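Local structure of methyltransferase (Streptomyces avermitilis, 3GIW) at residues A[27-32]-A[87-92]; A[50-53]-A[57-60]. The protein binds S-adenosyl-L-homocysteine and is probably an S-adenosylmethionine-dependent methyltransferase with a Rossmann fold, its substrate unknown. One frame throughout, in Å; residues are numbered along the deposited sequence. Where two conformers were deposited one is given.

Interaction 1 (A[27-32]-A[87-92]); sequences IYDYII and TGIPTS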
loop_
_atom_site.group_PDB
_atom_site.type_symbol
_atom_site.label_atom_id
_atom_site.label_comp_id
_atom_site.label_asym_id
_atom_site.label_seq_id
_atom_site.Cartn_x
_atom_site.Cartn_y
_atom_site.Cartn_z
ATOM N N ILE A 27 -10.660 -6.803 -6.203
ATOM C CA ILE A 27 -9.912 -7.858 -6.911
ATOM C C ILE A 27 -8.790 -8.396 -6.021
ATOM O O ILE A 27 -8.588 -9.616 -5.913
ATOM C CB ILE A 27 -9.297 -7.306 -8.239
ATOM C CG1 ILE A 27 -10.401 -6.952 -9.245
ATOM C CG2 ILE A 27 -8.298 -8.310 -8.844
ATOM C CD1 ILE A 27 -9.932 -6.086 -10.423
ATOM N N TYR A 28 -8.054 -7.487 -5.387
ATOM C CA TYR A 28 -6.937 -7.895 -4.522
ATOM C C TYR A 28 -7.478 -8.808 -3.400
ATOM O O TYR A 28 -6.933 -9.905 -3.120
ATOM C CB TYR A 28 -6.272 -6.645 -3.968
ATOM C CG TYR A 28 -5.087 -6.841 -3.066
ATOM C CD1 TYR A 28 -5.240 -6.925 -1.698
ATOM C CD2 TYR A 28 -3.789 -6.847 -3.569
ATOM C CE1 TYR A 28 -4.136 -7.062 -0.867
ATOM C CE2 TYR A 28 -2.695 -6.949 -2.743
ATOM C CZ TYR A 28 -2.869 -7.053 -1.399
ATOM O OH TYR A 28 -1.732 -7.146 -0.605
ATOM N N ASP A 29 -8.570 -8.383 -2.756
ATOM C CA ASP A 29 -9.130 -9.191 -1.694
ATOM C C ASP A 29 -9.589 -10.572 -2.182
ATOM O O ASP A 29 -9.336 -11.571 -1.512
ATOM C CB ASP A 29 -10.286 -8.456 -0.997
ATOM C CG ASP A 29 -10.585 -8.997 0.382
ATOM O OD1 ASP A 29 -9.677 -9.011 1.224
ATOM O OD2 ASP A 29 -11.740 -9.379 0.622
ATOM N N TYR A 30 -10.263 -10.616 -3.325
ATOM C CA TYR A 30 -10.668 -11.886 -3.950
ATOM C C TYR A 30 -9.450 -12.798 -4.104
ATOM O O TYR A 30 -9.449 -13.955 -3.653
ATOM C CB TYR A 30 -11.340 -11.639 -5.300
ATOM C CG TYR A 30 -11.490 -12.902 -6.103
ATOM C CD1 TYR A 30 -12.325 -13.920 -5.672
ATOM C CD2 TYR A 30 -10.773 -13.094 -7.274
ATOM C CE1 TYR A 30 -12.459 -15.078 -6.389
ATOM C CE2 TYR A 30 -10.889 -14.240 -8.015
ATOM C CZ TYR A 30 -11.747 -15.246 -7.567
ATOM O OH TYR A 30 -11.878 -16.439 -8.281
ATOM N N ILE A 31 -8.393 -12.272 -4.717
ATOM C CA ILE A 31 -7.215 -13.093 -5.013
ATOM C C ILE A 31 -6.500 -13.592 -3.751
ATOM O O ILE A 31 -6.031 -14.717 -3.768
ATOM C CB ILE A 31 -6.265 -12.323 -5.960
ATOM C CG1 ILE A 31 -6.888 -12.109 -7.342
ATOM C CG2 ILE A 31 -4.833 -12.966 -6.022
ATOM C CD1 ILE A 31 -7.113 -13.371 -8.220
ATOM N N ILE A 32 -6.415 -12.796 -2.682
ATOM C CA ILE A 32 -5.719 -13.200 -1.461
ATOM C C ILE A 32 -6.614 -13.997 -0.491
ATOM O O ILE A 32 -6.169 -14.332 0.622
ATOM C CB ILE A 32 -4.985 -12.061 -0.713
ATOM C CG1 ILE A 32 -5.952 -11.067 -0.092
ATOM C CG2 ILE A 32 -3.952 -11.389 -1.647
ATOM C CD1 ILE A 32 -5.302 -10.111 0.870
ATOM N N THR A 87 -5.578 2.222 1.771
ATOM C CA THR A 87 -5.644 1.123 2.729
ATOM C C THR A 87 -6.208 -0.207 2.153
ATOM O O THR A 87 -5.723 -1.313 2.503
ATOM C CB THR A 87 -6.475 1.561 3.939
ATOM O OG1 THR A 87 -5.786 2.653 4.574
ATOM C CG2 THR A 87 -6.705 0.371 4.965
ATOM N N GLY A 88 -7.203 -0.097 1.310
ATOM C CA GLY A 88 -7.832 -1.280 0.733
ATOM C C GLY A 88 -8.754 -1.964 1.738
ATOM O O GLY A 88 -9.077 -1.423 2.798
ATOM N N ILE A 89 -9.152 -3.185 1.420
ATOM C CA ILE A 89 -10.066 -3.975 2.260
ATOM C C ILE A 89 -9.344 -4.390 3.542
ATOM O O ILE A 89 -8.254 -4.977 3.464
ATOM C CB ILE A 89 -10.532 -5.281 1.525
ATOM C CG1 ILE A 89 -11.172 -5.004 0.146
ATOM C CG2 ILE A 89 -11.468 -6.070 2.422
ATOM C CD1 ILE A 89 -12.321 -3.988 0.165
ATOM N N PRO A 90 -9.928 -4.141 4.731
ATOM C CA PRO A 90 -9.303 -4.616 5.969
ATOM C C PRO A 90 -9.012 -6.119 5.917
ATOM O O PRO A 90 -9.860 -6.909 5.494
ATOM C CB PRO A 90 -10.352 -4.271 7.035
ATOM C CG PRO A 90 -11.004 -3.138 6.508
ATOM C CD PRO A 90 -11.139 -3.378 5.029
ATOM N N THR A 91 -7.815 -6.502 6.331
ATOM C CA THR A 91 -7.355 -7.885 6.311
ATOM C C THR A 91 -6.408 -8.107 7.490
ATOM O O THR A 91 -5.513 -7.317 7.732
ATOM C CB THR A 91 -6.594 -8.212 5.012
ATOM O OG1 THR A 91 -7.336 -7.725 3.886
ATOM C CG2 THR A 91 -6.351 -9.720 4.890
ATOM N N SER A 92 -6.578 -9.207 8.194
ATOM C CA SER A 92 -5.878 -9.457 9.436
ATOM C C SER A 92 -4.498 -10.048 9.185
ATOM O O SER A 92 -4.355 -10.996 8.397
ATOM C CB SER A 92 -6.686 -10.442 10.280
ATOM O OG SER A 92 -6.173 -10.481 11.586
HETATM O O HOH W 1 -7.535 -6.951 1.178
HETATM O O HOH W 2 -9.921 -9.502 3.767
#
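Asp29, on the last turn of helix 24-31, faces Ile89 in the loop 87-92, their CA atoms 6.6 Å apart. Helical bonds from Ile31 N to Ile27 O and from Ile32 N to Tyr28 O run through the first segment; the second is irregular chain, which enters through Gly88 at positive phi and becomes extended from Ile89 to Thr91. The Asp29 and Ile89 side chains cross at about a right angle. The carboxylate of Asp29 lies against the CG2 methyl of Ile89, with OD1 3.6 Å from that carbon, while Asp29 CB rests 3.7 Å from Ile89 CG1. In the conformer given, Ile89 places CG2 anti to its own backbone N and CG1 beside that N, and with these two branches it meets both the carboxylate and the methylene of the aspartate.

The loop follows strand 81-85, the first strand of the Rossmann-like methyltransferase sheet in chain order, which lies between 107-112 and 163-167; its position is consistent with the glycine-containing turn that borders the cofactor pocket in this fold. Tyr28, next to Asp29, contacts S-adenosyl-L-homocysteine when that ligand is bound, and Gly88 N bonds to Asp112, another ligand-binding residue.

Polar contact between the segments runs through water. Water 1 donates to Asp29 OD1 at 3.0 Å and to Thr91 OG1 at 2.8 Å, bridging two oxygens that are themselves 3.8 Å apart. Water 2 sits 2.6 Å from Asp29 OD1, within reach of Pro90 O as well. The second carboxylate oxygen, OD2, accepts from Asp36 N, which helps fix the rotation of the group. Ile32 CD1 and Thr91 CG2 approach tip to tip at 4.2 Å.

Interaction 2 (A[50-53]-A[57-60]); sequences REWP and VHMR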
loop_
_atom_site.group_PDB
_atom_site.type_symbol
_atom_site.label_atom_id
_atom_site.label_comp_id
_atom_site.label_asym_id
_atom_site.label_seq_id
_atom_site.Cartn_x
_atom_site.Cartn_y
_atom_site.Cartn_z
ATOM N N ARG A 50 -5.424 -16.142 -15.447
ATOM C CA ARG A 50 -5.228 -16.934 -16.661
ATOM C C ARG A 50 -4.017 -16.410 -17.442
ATOM O O ARG A 50 -3.265 -17.186 -18.035
ATOM C CB ARG A 50 -6.497 -16.962 -17.532
ATOM C CG ARG A 50 -7.584 -17.914 -17.021
ATOM C CD ARG A 50 -8.883 -17.779 -17.830
ATOM N NE ARG A 50 -9.940 -18.626 -17.288
ATOM C CZ ARG A 50 -11.173 -18.668 -17.781
ATOM N NH1 ARG A 50 -11.497 -17.901 -18.820
ATOM N NH2 ARG A 50 -12.085 -19.491 -17.252
ATOM N N GLU A 51 -3.845 -15.092 -17.465
ATOM C CA GLU A 51 -2.688 -14.473 -18.131
ATOM C C GLU A 51 -1.393 -14.643 -17.333
ATOM O O GLU A 51 -0.318 -14.815 -17.910
ATOM C CB GLU A 51 -2.946 -12.970 -18.378
ATOM C CG GLU A 51 -4.137 -12.694 -19.288
ATOM C CD GLU A 51 -3.921 -13.134 -20.727
ATOM O OE1 GLU A 51 -2.771 -13.323 -21.160
ATOM O OE2 GLU A 51 -4.925 -13.269 -21.449
ATOM N N TRP A 52 -1.498 -14.597 -16.002
ATOM C CA TRP A 52 -0.326 -14.657 -15.130
ATOM C C TRP A 52 -0.654 -15.502 -13.913
ATOM O O TRP A 52 -1.187 -15.005 -12.905
ATOM C CB TRP A 52 0.111 -13.247 -14.706
ATOM C CG TRP A 52 1.433 -13.179 -14.005
ATOM C CD1 TRP A 52 2.545 -13.936 -14.233
ATOM C CD2 TRP A 52 1.784 -12.261 -12.968
ATOM N NE1 TRP A 52 3.566 -13.530 -13.425
ATOM C CE2 TRP A 52 3.121 -12.514 -12.615
ATOM C CE3 TRP A 52 1.086 -11.262 -12.304
ATOM C CZ2 TRP A 52 3.785 -11.778 -11.622
ATOM C CZ3 TRP A 52 1.719 -10.550 -11.296
ATOM C CH2 TRP A 52 3.066 -10.807 -10.972
ATOM N N PRO A 53 -0.372 -16.807 -14.005
ATOM C CA PRO A 53 -0.679 -17.713 -12.888
ATOM C C PRO A 53 -0.112 -17.323 -11.534
ATOM O O PRO A 53 -0.717 -17.670 -10.502
ATOM C CB PRO A 53 -0.175 -19.081 -13.372
ATOM C CG PRO A 53 -0.326 -18.971 -14.905
ATOM C CD PRO A 53 0.069 -17.544 -15.221
ATOM N N VAL A 57 0.521 -15.278 -5.871
ATOM C CA VAL A 57 1.816 -15.279 -5.184
ATOM C C VAL A 57 2.284 -13.824 -5.034
ATOM O O VAL A 57 2.698 -13.397 -3.958
ATOM C CB VAL A 57 2.845 -16.139 -5.980
ATOM C CG1 VAL A 57 4.258 -15.902 -5.479
ATOM C CG2 VAL A 57 2.475 -17.652 -5.884
ATOM N N HIS A 58 2.160 -13.061 -6.110
ATOM C CA HIS A 58 2.491 -11.623 -6.105
ATOM C C HIS A 58 1.678 -10.829 -5.068
ATOM O O HIS A 58 2.223 -10.060 -4.270
ATOM C CB HIS A 58 2.301 -11.087 -7.551
ATOM C CG HIS A 58 2.099 -9.608 -7.690
ATOM N ND1 HIS A 58 3.151 -8.713 -7.810
ATOM C CD2 HIS A 58 0.963 -8.885 -7.825
ATOM C CE1 HIS A 58 2.644 -7.505 -7.971
ATOM N NE2 HIS A 58 1.326 -7.569 -7.964
HETATM N N MSE A 59 0.365 -11.042 -5.039
HETATM C CA MSE A 59 -0.504 -10.253 -4.169
HETATM C C MSE A 59 -0.273 -10.660 -2.696
HETATM O O MSE A 59 -0.193 -9.788 -1.821
HETATM C CB MSE A 59 -1.957 -10.371 -4.654
HETATM C CG MSE A 59 -2.197 -9.607 -5.946
HETATM SE SE MSE A 59 -4.022 -9.582 -6.469
HETATM C CE MSE A 59 -4.004 -7.936 -7.487
ATOM N N ARG A 60 -0.111 -11.954 -2.413
ATOM C CA ARG A 60 0.202 -12.389 -1.067
ATOM C C ARG A 60 1.583 -11.847 -0.611
ATOM O O ARG A 60 1.743 -11.402 0.547
ATOM C CB ARG A 60 0.072 -13.907 -1.006
ATOM C CG ARG A 60 -1.396 -14.379 -1.151
ATOM C CD ARG A 60 -1.571 -15.893 -1.356
ATOM N NE ARG A 60 -2.699 -16.420 -0.569
ATOM C CZ ARG A 60 -3.937 -16.679 -1.005
ATOM N NH1 ARG A 60 -4.305 -16.476 -2.264
ATOM N NH2 ARG A 60 -4.837 -17.154 -0.152
#
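Trp52 and His58 form the contact through their aromatic rings and the His58 methylene. The far corner of the indole benzo ring does the touching: Trp52 CH2 is 3.5 Å from His58 CB, and Trp52 CZ3 lies 3.7 Å above one face of the imidazole, offset toward its rim. With 5.2 Å between the centroids of the six-membered ring and the imidazole, and 54° between their planes, the pair is oblique. The side chains cross at about a right angle. CG of His58 stands anti to the backbone N (chi1 159°), which brings the imidazole to the indole, and chi2 of 88° turns its face to Trp52 CZ3.

Trp52 is the first residue to leave helical geometry after helix 39-51, whereas His58 lies in the first turn of helix 55-75, so the contact spans the short connection between the two helices. Helix 207-219 adds Val210 and Val213 to the indole's surroundings.

The polar bonds of the imidazole lead away from the pair. His58 ND1 is hydrogen-bonded to Ala268 N, and NE2 to an unidentified ligand. With the imidazole replaced by an alanine, Ala268 N is likely to lose its acceptor, the ligand its NE2 partner, and the indole corner the ring face it packs against.

Since ND1 accepts from a backbone N-H, the proton of a neutral imidazole would be expected on NE2; the indole adds nonpolar contact at the ring face and leaves both nitrogens to their polar partners.

Interaction 2 is nested along the chain inside the loop closed by interaction 1: helix 24-31 comes first, then helices 39-51 and 55-75, then strand 81-85 and the 87-92 loop. Their centres are 14 Å apart, and in the conformers given the two sites touch directly, with Ile31 CG2 packed 3.5 Å from the selenium (SE) of Met59 and Tyr28 OH probably hydrogen-bonded to Met59 O. Interaction 1 joins the N-terminal helical region to the Rossmann-like sheet, whereas interaction 2 shapes the corner within that region. Tyr28 on helix 24-31 and Asn62 and Arg63 on helix 55-75 all bind S-adenosyl-L-homocysteine, consistent with these helices jointly framing the cofactor pocket.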